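Local coordinates for uncharacterized protein TP-0789 domain-containing protein (Desulfovibrio piger ATCC 29098, PDB 4Z48), which is of unknown function but belongs to the DUF1329 family and has a LolA-like fold, so that it may bind a lipid or lipoprotein, at residues A[182-185]-A[186-190]; A[103-107]-A[108-112]; A[118-121]-A[122-125]. All coordinates share one frame; numbering follows the deposited sequence.

Overall arrangement
The three contacts are local turns within one LolA-like domain, following along the chain in the order interaction 2, interaction 3, interaction 1. Interaction 2 runs from the end of strand 101-104 into the connection to strand 133-143, and interaction 3 lies within that connection. Their centres are about 10 Å apart, and they are joined by backbone hydrogen bonds, E122 N to K110 O at 2.8 Å and N121 N to A112 O at 2.9 Å. Interaction 1 turns the hairpin 177-184/189-201; its centre is about 15 Å from that of interaction 3, which it touches by packing, Y182 CE2 to D123 OD1 at 4.0 Å. Interactions 1 and 2 do not touch. Interaction 3 is central, about 6 Å from the centre of the chain.

Interaction 1 (A[182-185]-A[186-190]); sequences YYDK and KDRLV
D184 and R188 lock the end of a beta hairpin, and the aspartate can be followed outward atom by atom. Its CB rests 4.1 Å from V190 CB. CG is placed between the backbone N and the carbonyl carbon (chi1 67°), which turns the carboxylate back over the bend; CG itself lies nearest R188 O. D184 OD1 accepts two backbone N-H groups from opposite faces of its plane: K186 N at 2.9 Å, closing an Asx turn, and R188 N at 2.8 Å. D184 OD2 takes the side chain of R188, with NE at 2.9 Å on its syn lone pair and NH2 at 3.0 Å from above the carboxylate plane. OD2 lies in the guanidinium plane and receives both nitrogens; the two planes are 58° apart, so the pair is not a coplanar two-oxygen fork. Four donors thus fix the rotation of the carboxylate, while K186 CD lies over one face of the guanidinium, toward its rim.

The backbone underneath is a type I turn from D184 to D187 with a G1-type bulge. D187 N bonds to D184 O at 3.0 Å, D184 N to R188 O at 2.9 Å, and D187 has a positive phi of 60°. Beyond the turn, Y183 and L189 form a non-hydrogen-bonded antiparallel pair. L189 CD1 lies over one face of the Y183 ring, 4.2 Å from its centroid, a CH-pi contact. R165 adds a cation-pi contact to that ring. The hairpin joins strands 177-184 and 189-201, and strand 163-171 flanks it through Y163, S164 and V167.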
ATOM      1  N   TYR A 182       0.660 -12.628   3.735  1.00 20.20           N
ATOM      2  CA  TYR A 182       0.343 -12.742   2.309  1.00 20.53           C
ATOM      3  C   TYR A 182       0.796 -14.082   1.785  1.00 24.56           C
ATOM      4  O   TYR A 182       1.909 -14.523   2.090  1.00 24.48           O
ATOM      5  CB  TYR A 182       1.007 -11.615   1.473  1.00 22.07           C
ATOM      6  CG  TYR A 182       0.458 -10.205   1.601  1.00 25.97           C
ATOM      7  CD1 TYR A 182      -0.456  -9.871   2.601  1.00 29.51           C
ATOM      8  CD2 TYR A 182       0.943  -9.177   0.797  1.00 27.63           C
ATOM      9  CE1 TYR A 182      -0.920  -8.559   2.749  1.00 30.90           C
ATOM     10  CE2 TYR A 182       0.467  -7.873   0.915  1.00 28.51           C
ATOM     11  CZ  TYR A 182      -0.450  -7.563   1.901  1.00 34.95           C
ATOM     12  OH  TYR A 182      -0.883  -6.262   2.013  1.00 33.35           O
ATOM     13  N   TYR A 183      -0.074 -14.729   0.986  1.00 22.71           N
ATOM     14  CA  TYR A 183       0.156 -16.046   0.429  1.00 21.93           C
ATOM     15  C   TYR A 183       0.222 -15.987  -1.094  1.00 25.97           C
ATOM     16  O   TYR A 183      -0.532 -15.236  -1.713  1.00 26.26           O
ATOM     17  CB  TYR A 183      -0.944 -16.995   0.914  1.00 23.65           C
ATOM     18  CG  TYR A 183      -0.840 -17.248   2.406  1.00 22.88           C
ATOM     19  CD1 TYR A 183      -1.477 -16.408   3.325  1.00 23.62           C
ATOM     20  CD2 TYR A 183      -0.040 -18.272   2.902  1.00 23.76           C
ATOM     21  CE1 TYR A 183      -1.370 -16.631   4.703  1.00 23.09           C
ATOM     22  CE2 TYR A 183       0.076 -18.500   4.274  1.00 25.23           C
ATOM     23  CZ  TYR A 183      -0.560 -17.657   5.170  1.00 28.82           C
ATOM     24  OH  TYR A 183      -0.399 -17.882   6.514  1.00 28.57           O
ATOM     25  N   ASP A 184       1.137 -16.763  -1.685  1.00 22.14           N
ATOM     26  CA  ASP A 184       1.342 -16.792  -3.133  1.00 23.17           C
ATOM     27  C   ASP A 184       0.356 -17.790  -3.785  1.00 29.35           C
ATOM     28  O   ASP A 184      -0.439 -18.422  -3.069  1.00 26.78           O
ATOM     29  CB  ASP A 184       2.825 -17.097  -3.509  1.00 25.54           C
ATOM     30  CG  ASP A 184       3.391 -18.485  -3.196  1.00 33.06           C
ATOM     31  OD1 ASP A 184       2.596 -19.400  -2.862  1.00 33.52           O
ATOM     32  OD2 ASP A 184       4.635 -18.660  -3.297  1.00 33.98           O
ATOM     33  N   LYS A 185       0.440 -17.955  -5.123  1.00 29.16           N
ATOM     34  CA  LYS A 185      -0.466 -18.850  -5.871  1.00 30.27           C
ATOM     35  C   LYS A 185      -0.249 -20.338  -5.549  1.00 35.95           C
ATOM     36  O   LYS A 185      -1.076 -21.170  -5.949  1.00 38.07           O
ATOM     37  CB  LYS A 185      -0.350 -18.631  -7.397  1.00 34.23           C
ATOM     38  CG  LYS A 185      -0.604 -17.205  -7.871  1.00 40.22           C
ATOM     39  CD  LYS A 185      -2.026 -16.767  -7.691  1.00 42.14           C
ATOM     40  CE  LYS A 185      -2.462 -16.007  -8.904  1.00 53.56           C
ATOM     41  NZ  LYS A 185      -3.269 -14.826  -8.515  1.00 67.99           N
ATOM     42  N   LYS A 186       0.855 -20.676  -4.858  1.00 31.16           N
ATOM     43  CA  LYS A 186       1.162 -22.047  -4.443  1.00 31.28           C
ATOM     44  C   LYS A 186       0.872 -22.226  -2.943  1.00 33.96           C
ATOM     45  O   LYS A 186       1.358 -23.176  -2.331  1.00 33.31           O
ATOM     46  CB  LYS A 186       2.617 -22.397  -4.775  1.00 34.71           C
ATOM     47  CG  LYS A 186       2.845 -22.662  -6.265  1.00 57.55           C
ATOM     48  CD  LYS A 186       4.317 -22.924  -6.582  1.00 71.71           C
ATOM     49  CE  LYS A 186       4.652 -22.816  -8.055  1.00 79.99           C
ATOM     50  NZ  LYS A 186       4.145 -23.977  -8.834  1.00 90.50           N
ATOM     51  N   ASP A 187       0.038 -21.313  -2.372  1.00 29.12           N
ATOM     52  CA  ASP A 187      -0.435 -21.232  -0.981  1.00 28.69           C
ATOM     53  C   ASP A 187       0.727 -21.072   0.029  1.00 30.21           C
ATOM     54  O   ASP A 187       0.542 -21.293   1.225  1.00 28.26           O
ATOM     55  CB  ASP A 187      -1.317 -22.458  -0.622  1.00 30.83           C
ATOM     56  CG  ASP A 187      -2.522 -22.640  -1.526  1.00 40.69           C
ATOM     57  OD1 ASP A 187      -3.219 -21.639  -1.797  1.00 37.68           O
ATOM     58  OD2 ASP A 187      -2.746 -23.780  -1.993  1.00 50.31           O
ATOM     59  N   ARG A 188       1.906 -20.645  -0.441  1.00 26.26           N
ATOM     60  CA  ARG A 188       3.066 -20.451   0.440  1.00 24.32           C
ATOM     61  C   ARG A 188       3.076 -19.045   0.993  1.00 27.03           C
ATOM     62  O   ARG A 188       2.767 -18.094   0.264  1.00 26.61           O
ATOM     63  CB  ARG A 188       4.415 -20.711  -0.295  1.00 22.37           C
ATOM     64  CG  ARG A 188       4.568 -22.122  -0.845  1.00 30.77           C
ATOM     65  CD  ARG A 188       5.801 -22.221  -1.716  1.00 38.44           C
ATOM     66  NE  ARG A 188       5.739 -21.274  -2.831  1.00 47.44           N
ATOM     67  CZ  ARG A 188       6.327 -21.460  -4.003  1.00 62.04           C
ATOM     68  NH1 ARG A 188       7.022 -22.569  -4.238  1.00 44.01           N
ATOM     69  NH2 ARG A 188       6.210 -20.549  -4.961  1.00 50.13           N
ATOM     70  N   LEU A 189       3.499 -18.906   2.250  1.00 22.62           N
ATOM     71  CA  LEU A 189       3.665 -17.598   2.898  1.00 22.58           C
ATOM     72  C   LEU A 189       4.760 -16.798   2.182  1.00 27.25           C
ATOM     73  O   LEU A 189       5.930 -17.185   2.231  1.00 27.46           O
ATOM     74  CB  LEU A 189       4.003 -17.767   4.385  1.00 22.42           C
ATOM     75  CG  LEU A 189       4.132 -16.477   5.196  1.00 25.78           C
ATOM     76  CD1 LEU A 189       2.789 -15.765   5.322  1.00 24.17           C
ATOM     77  CD2 LEU A 189       4.681 -16.773   6.566  1.00 30.88           C
ATOM     78  N   VAL A 190       4.372 -15.736   1.453  1.00 24.13           N
ATOM     79  CA  VAL A 190       5.326 -14.963   0.633  1.00 22.93           C
ATOM     80  C   VAL A 190       5.747 -13.645   1.342  1.00 25.64           C
ATOM     81  O   VAL A 190       6.886 -13.174   1.156  1.00 23.62           O
ATOM     82  CB  VAL A 190       4.806 -14.719  -0.832  1.00 26.92           C
ATOM     83  CG1 VAL A 190       3.559 -13.846  -0.879  1.00 26.05           C
ATOM     84  CG2 VAL A 190       5.896 -14.126  -1.721  1.00 26.70           C
TER
HETATM   85  O   HOH W   1      -1.652 -24.138  -4.467  1.00 52.18           O

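Interaction 2 (A[103-107]-A[108-112]); sequences RRISG and SSKFA
S106 and G107 lead the backbone into a short 3-10 segment: S109 N bonds to S106 O and K110 N to G107 O, each at 3.1 Å, and G107 makes the bend with a positive phi of 57°. Among the side chains, K110 folds back toward the incoming strand. Its CG, anti to the carbonyl carbon (chi1 -62°), lies beside G107 O, and the bend at chi2 (-74°) then turns CD, CE and NZ toward I105 O, with CE 3.4 Å from that oxygen. K110 NZ makes a weak bond of 3.3 Å to I105 O, whereas its stronger partner is D90 O outside the turn. I105 meets the segment with its CG2 branch, which lies 3.7 Å from S109 CB and also packs on the S109 carbonyl carbon. On the polar side, one water links three residues: it accepts from S106 N at 3.0 Å, donates to R104 O at 3.2 Å, and is hydrogen-bonded to S109 OG at 2.7 Å. Strand 91-96 flanks the turn, with M92 touching both I105 and K110. Two main-chain bonds close the turn, and a water and the K110 side chain add to them. The K110 ammonium meets two carbonyl oxygens, which its charge would probably polarise, and the water gives S106 N a partner.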
ATOM      1  N   ARG A 103       8.453   4.638 -18.219  1.00 23.24           N
ATOM      2  CA  ARG A 103       8.040   3.271 -18.559  1.00 24.17           C
ATOM      3  C   ARG A 103       6.736   2.964 -17.820  1.00 24.12           C
ATOM      4  O   ARG A 103       6.640   3.282 -16.647  1.00 22.41           O
ATOM      5  CB  ARG A 103       9.135   2.250 -18.161  1.00 29.73           C
ATOM      6  CG  ARG A 103       8.745   0.779 -18.401  1.00 41.76           C
ATOM      7  CD  ARG A 103       9.817  -0.243 -18.026  1.00 48.09           C
ATOM      8  NE  ARG A 103      10.011  -0.424 -16.576  1.00 53.54           N
ATOM      9  CZ  ARG A 103       9.257  -1.186 -15.776  1.00 61.60           C
ATOM     10  NH1 ARG A 103       8.161  -1.787 -16.250  1.00 36.08           N
ATOM     11  NH2 ARG A 103       9.564  -1.316 -14.493  1.00 47.75           N
ATOM     12  N   ARG A 104       5.773   2.348 -18.504  1.00 21.65           N
ATOM     13  CA  ARG A 104       4.507   1.923 -17.922  1.00 20.42           C
ATOM     14  C   ARG A 104       4.771   0.623 -17.181  1.00 24.49           C
ATOM     15  O   ARG A 104       5.500  -0.235 -17.695  1.00 24.03           O
ATOM     16  CB  ARG A 104       3.448   1.705 -19.043  1.00 21.30           C
ATOM     17  CG  ARG A 104       2.162   1.126 -18.475  1.00 24.17           C
ATOM     18  CD  ARG A 104       1.123   0.812 -19.530  1.00 29.12           C
ATOM     19  NE  ARG A 104       0.450   2.017 -20.027  1.00 33.30           N
ATOM     20  CZ  ARG A 104      -0.573   2.628 -19.432  1.00 43.37           C
ATOM     21  NH1 ARG A 104      -1.033   2.190 -18.260  1.00 34.95           N
ATOM     22  NH2 ARG A 104      -1.125   3.695 -19.985  1.00 29.88           N
ATOM     23  N   ILE A 105       4.193   0.464 -15.989  1.00 21.90           N
ATOM     24  CA  ILE A 105       4.257  -0.797 -15.244  1.00 21.68           C
ATOM     25  C   ILE A 105       2.863  -1.382 -15.295  1.00 24.51           C
ATOM     26  O   ILE A 105       1.921  -0.833 -14.697  1.00 24.11           O
ATOM     27  CB  ILE A 105       4.793  -0.673 -13.805  1.00 23.39           C
ATOM     28  CG1 ILE A 105       6.206  -0.103 -13.776  1.00 23.18           C
ATOM     29  CG2 ILE A 105       4.703  -2.027 -13.075  1.00 24.30           C
ATOM     30  CD1 ILE A 105       6.603   0.521 -12.429  1.00 30.84           C
ATOM     31  N   SER A 106       2.705  -2.474 -16.047  1.00 20.30           N
ATOM     32  CA  SER A 106       1.391  -3.085 -16.192  1.00 20.88           C
ATOM     33  C   SER A 106       1.498  -4.595 -16.216  1.00 26.40           C
ATOM     34  O   SER A 106       2.599  -5.138 -16.361  1.00 24.60           O
ATOM     35  CB  SER A 106       0.733  -2.559 -17.465  1.00 25.01           C
ATOM     36  OG  SER A 106       1.394  -3.031 -18.623  1.00 32.71           O
ATOM     37  N   GLY A 107       0.343  -5.268 -16.140  1.00 26.32           N
ATOM     38  CA  GLY A 107       0.289  -6.722 -16.168  1.00 27.18           C
ATOM     39  C   GLY A 107       1.127  -7.335 -15.059  1.00 27.65           C
ATOM     40  O   GLY A 107       1.162  -6.811 -13.947  1.00 26.15           O
ATOM     41  N   SER A 108       1.891  -8.377 -15.400  1.00 27.69           N
ATOM     42  CA  SER A 108       2.745  -9.105 -14.458  1.00 27.60           C
ATOM     43  C   SER A 108       3.903  -8.238 -13.933  1.00 29.58           C
ATOM     44  O   SER A 108       4.494  -8.573 -12.905  1.00 28.33           O
ATOM     45  CB  SER A 108       3.282 -10.373 -15.116  1.00 29.81           C
ATOM     46  OG  SER A 108       4.155 -10.021 -16.170  1.00 34.63           O
ATOM     47  N   SER A 109       4.235  -7.112 -14.617  1.00 26.57           N
ATOM     48  CA  SER A 109       5.271  -6.210 -14.094  1.00 24.51           C
ATOM     49  C   SER A 109       4.870  -5.652 -12.696  1.00 26.77           C
ATOM     50  O   SER A 109       5.745  -5.372 -11.886  1.00 25.63           O
ATOM     51  CB  SER A 109       5.559  -5.068 -15.061  1.00 26.87           C
ATOM     52  OG  SER A 109       5.921  -5.545 -16.348  1.00 32.12           O
ATOM     53  N   LYS A 110       3.555  -5.571 -12.402  1.00 23.08           N
ATOM     54  CA  LYS A 110       3.004  -5.160 -11.101  1.00 23.27           C
ATOM     55  C   LYS A 110       3.505  -6.068  -9.950  1.00 26.67           C
ATOM     56  O   LYS A 110       3.467  -5.645  -8.799  1.00 28.74           O
ATOM     57  CB  LYS A 110       1.451  -5.222 -11.119  1.00 26.47           C
ATOM     58  CG  LYS A 110       0.759  -4.304 -12.107  1.00 36.91           C
ATOM     59  CD  LYS A 110       0.752  -2.833 -11.712  1.00 45.36           C
ATOM     60  CE  LYS A 110      -0.301  -2.163 -12.554  1.00 55.02           C
ATOM     61  NZ  LYS A 110      -0.325  -0.708 -12.338  1.00 66.56           N
ATOM     62  N   PHE A 111       3.935  -7.314 -10.250  1.00 22.94           N
ATOM     63  CA  PHE A 111       4.335  -8.248  -9.196  1.00 23.12           C
ATOM     64  C   PHE A 111       5.796  -8.149  -8.844  1.00 26.32           C
ATOM     65  O   PHE A 111       6.202  -8.783  -7.869  1.00 27.03           O
ATOM     66  CB  PHE A 111       4.030  -9.718  -9.569  1.00 25.22           C
ATOM     67  CG  PHE A 111       2.702 -10.012 -10.215  1.00 28.59           C
ATOM     68  CD1 PHE A 111       1.562  -9.284  -9.876  1.00 32.14           C
ATOM     69  CD2 PHE A 111       2.572 -11.055 -11.118  1.00 32.42           C
ATOM     70  CE1 PHE A 111       0.345  -9.536 -10.511  1.00 33.40           C
ATOM     71  CE2 PHE A 111       1.339 -11.348 -11.709  1.00 35.98           C
ATOM     72  CZ  PHE A 111       0.238 -10.581 -11.414  1.00 33.72           C
ATOM     73  N   ALA A 112       6.584  -7.401  -9.647  1.00 23.63           N
ATOM     74  CA  ALA A 112       8.005  -7.173  -9.468  1.00 22.36           C
ATOM     75  C   ALA A 112       8.276  -6.280  -8.261  1.00 25.16           C
ATOM     76  O   ALA A 112       7.402  -5.540  -7.792  1.00 21.39           O
ATOM     77  CB  ALA A 112       8.604  -6.547 -10.743  1.00 23.61           C
TER
HETATM   78  O   HOH W   2       5.029  -3.391 -17.788  1.00 18.97           O

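Interaction 3 (A[118-121]-A[122-125]); sequences DLSN and EDIQ
D123 reaches back to S120 and accepts its backbone N-H: S120 N to D123 OD2 is 2.8 Å, with the bond straight at 180°. D123 CG lies anti to its own carbonyl carbon and beside its backbone N (chi1 -64°), which carries the carboxylate back toward S120 N; OD2 also lies 3.6 Å from L119 CA. The donor meets OD2 from above the carboxylate plane, 44° out of it. In return D123 N bonds to S120 O at 3.0 Å, and I124 N follows with N121 O at 3.2 Å. A small apolar contact sits beside these bonds: L119 CD2 meets I124 CD1 at 3.6 Å, their side chains crossing at about a right angle.

The second shell fixes the acid. K191 forms a salt bridge to D123 OD2 and also bonds to S120 OG and D118 O, while Y163 OH bonds to D123 OD1. S120 OG is engaged with Q162 as well. Further out, N121 ND2 is tied to S109 O, and the carboxylate of E122 is bonded to T161 and Q162.

The two backbone bonds close overlapping beta turns, with helical phi/psi at N121, E122 and D123, and the D123 carboxylate returns to the start of the first. L119 touches strand 219-230 and I124 strand 77-82, near the centre of the chain, consistent with a LolA-like fold; LolA itself holds lipoprotein acyl chains in its cavity, but whether this protein does is not known.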
ATOM      1  N   ASP A 118      11.093  -5.028  -0.274  1.00 19.07           N
ATOM      2  CA  ASP A 118      10.232  -6.186  -0.033  1.00 18.52           C
ATOM      3  C   ASP A 118       8.793  -5.881  -0.411  1.00 23.12           C
ATOM      4  O   ASP A 118       7.958  -6.780  -0.404  1.00 24.27           O
ATOM      5  CB  ASP A 118      10.382  -6.664   1.396  1.00 20.48           C
ATOM      6  CG  ASP A 118      11.770  -7.267   1.547  1.00 23.92           C
ATOM      7  OD1 ASP A 118      11.962  -8.379   1.096  1.00 24.12           O
ATOM      8  OD2 ASP A 118      12.704  -6.536   1.974  1.00 19.99           O
ATOM      9  N   LEU A 119       8.534  -4.660  -0.883  1.00 19.89           N
ATOM     10  CA  LEU A 119       7.225  -4.287  -1.443  1.00 21.42           C
ATOM     11  C   LEU A 119       7.238  -4.564  -2.952  1.00 22.18           C
ATOM     12  O   LEU A 119       8.279  -4.343  -3.584  1.00 20.42           O
ATOM     13  CB  LEU A 119       6.991  -2.781  -1.222  1.00 22.09           C
ATOM     14  CG  LEU A 119       6.553  -2.261   0.137  1.00 29.22           C
ATOM     15  CD1 LEU A 119       7.663  -2.380   1.180  1.00 32.11           C
ATOM     16  CD2 LEU A 119       6.256  -0.782   0.032  1.00 31.46           C
ATOM     17  N   SER A 120       6.110  -5.013  -3.533  1.00 20.21           N
ATOM     18  CA  SER A 120       5.950  -5.177  -4.969  1.00 20.59           C
ATOM     19  C   SER A 120       5.331  -3.914  -5.529  1.00 22.18           C
ATOM     20  O   SER A 120       4.788  -3.138  -4.753  1.00 19.91           O
ATOM     21  CB  SER A 120       5.062  -6.376  -5.271  1.00 23.51           C
ATOM     22  OG  SER A 120       5.684  -7.598  -4.914  1.00 30.26           O
ATOM     23  N   ASN A 121       5.360  -3.717  -6.866  1.00 20.81           N
ATOM     24  CA  ASN A 121       4.719  -2.545  -7.481  1.00 21.72           C
ATOM     25  C   ASN A 121       3.201  -2.507  -7.170  1.00 24.88           C
ATOM     26  O   ASN A 121       2.641  -1.433  -6.925  1.00 24.58           O
ATOM     27  CB  ASN A 121       4.945  -2.537  -9.001  1.00 22.06           C
ATOM     28  CG  ASN A 121       6.380  -2.333  -9.376  1.00 25.63           C
ATOM     29  OD1 ASN A 121       7.102  -1.598  -8.716  1.00 23.45           O
ATOM     30  ND2 ASN A 121       6.827  -3.009 -10.425  1.00 20.18           N
ATOM     31  N   GLU A 122       2.558  -3.676  -7.101  1.00 22.87           N
ATOM     32  CA  GLU A 122       1.124  -3.730  -6.803  1.00 23.44           C
ATOM     33  C   GLU A 122       0.815  -3.340  -5.350  1.00 26.75           C
ATOM     34  O   GLU A 122      -0.270  -2.858  -5.106  1.00 26.68           O
ATOM     35  CB  GLU A 122       0.510  -5.095  -7.133  1.00 25.33           C
ATOM     36  CG  GLU A 122       0.922  -6.248  -6.224  1.00 30.03           C
ATOM     37  CD  GLU A 122       0.106  -7.511  -6.464  1.00 34.75           C
ATOM     38  OE1 GLU A 122      -1.146  -7.444  -6.457  1.00 31.43           O
ATOM     39  OE2 GLU A 122       0.731  -8.576  -6.657  1.00 27.46           O
ATOM     40  N   ASP A 123       1.779  -3.488  -4.422  1.00 22.61           N
ATOM     41  CA  ASP A 123       1.609  -3.115  -3.018  1.00 23.32           C
ATOM     42  C   ASP A 123       1.479  -1.592  -2.828  1.00 30.95           C
ATOM     43  O   ASP A 123       1.000  -1.155  -1.779  1.00 31.04           O
ATOM     44  CB  ASP A 123       2.771  -3.651  -2.176  1.00 22.99           C
ATOM     45  CG  ASP A 123       2.857  -5.162  -2.114  1.00 25.05           C
ATOM     46  OD1 ASP A 123       1.816  -5.824  -2.249  1.00 24.00           O
ATOM     47  OD2 ASP A 123       3.959  -5.679  -1.891  1.00 24.02           O
ATOM     48  N   ILE A 124       1.897  -0.798  -3.847  1.00 27.70           N
ATOM     49  CA  ILE A 124       1.887   0.661  -3.854  1.00 28.85           C
ATOM     50  C   ILE A 124       0.492   1.231  -4.241  1.00 35.04           C
ATOM     51  O   ILE A 124       0.227   2.386  -3.954  1.00 34.66           O
ATOM     52  CB  ILE A 124       3.037   1.157  -4.776  1.00 33.54           C
ATOM     53  CG1 ILE A 124       4.433   0.767  -4.205  1.00 33.44           C
ATOM     54  CG2 ILE A 124       2.969   2.627  -5.119  1.00 36.30           C
ATOM     55  CD1 ILE A 124       4.645   0.912  -2.742  1.00 37.82           C
ATOM     56  N   GLN A 125      -0.408   0.427  -4.819  1.00 35.12           N
ATOM     57  CA  GLN A 125      -1.784   0.876  -5.124  1.00 36.66           C
ATOM     58  C   GLN A 125      -2.698   0.826  -3.867  1.00 42.21           C
ATOM     59  O   GLN A 125      -2.243   0.416  -2.794  1.00 41.71           O
ATOM     60  CB  GLN A 125      -2.396   0.012  -6.226  1.00 38.38           C
ATOM     61  CG  GLN A 125      -1.579  -0.007  -7.513  1.00 45.49           C
ATOM     62  CD  GLN A 125      -1.832  -1.242  -8.339  1.00 61.80           C
ATOM     63  OE1 GLN A 125      -2.381  -2.259  -7.880  1.00 55.48           O
ATOM     64  NE2 GLN A 125      -1.381  -1.198  -9.569  1.00 54.81           N
TER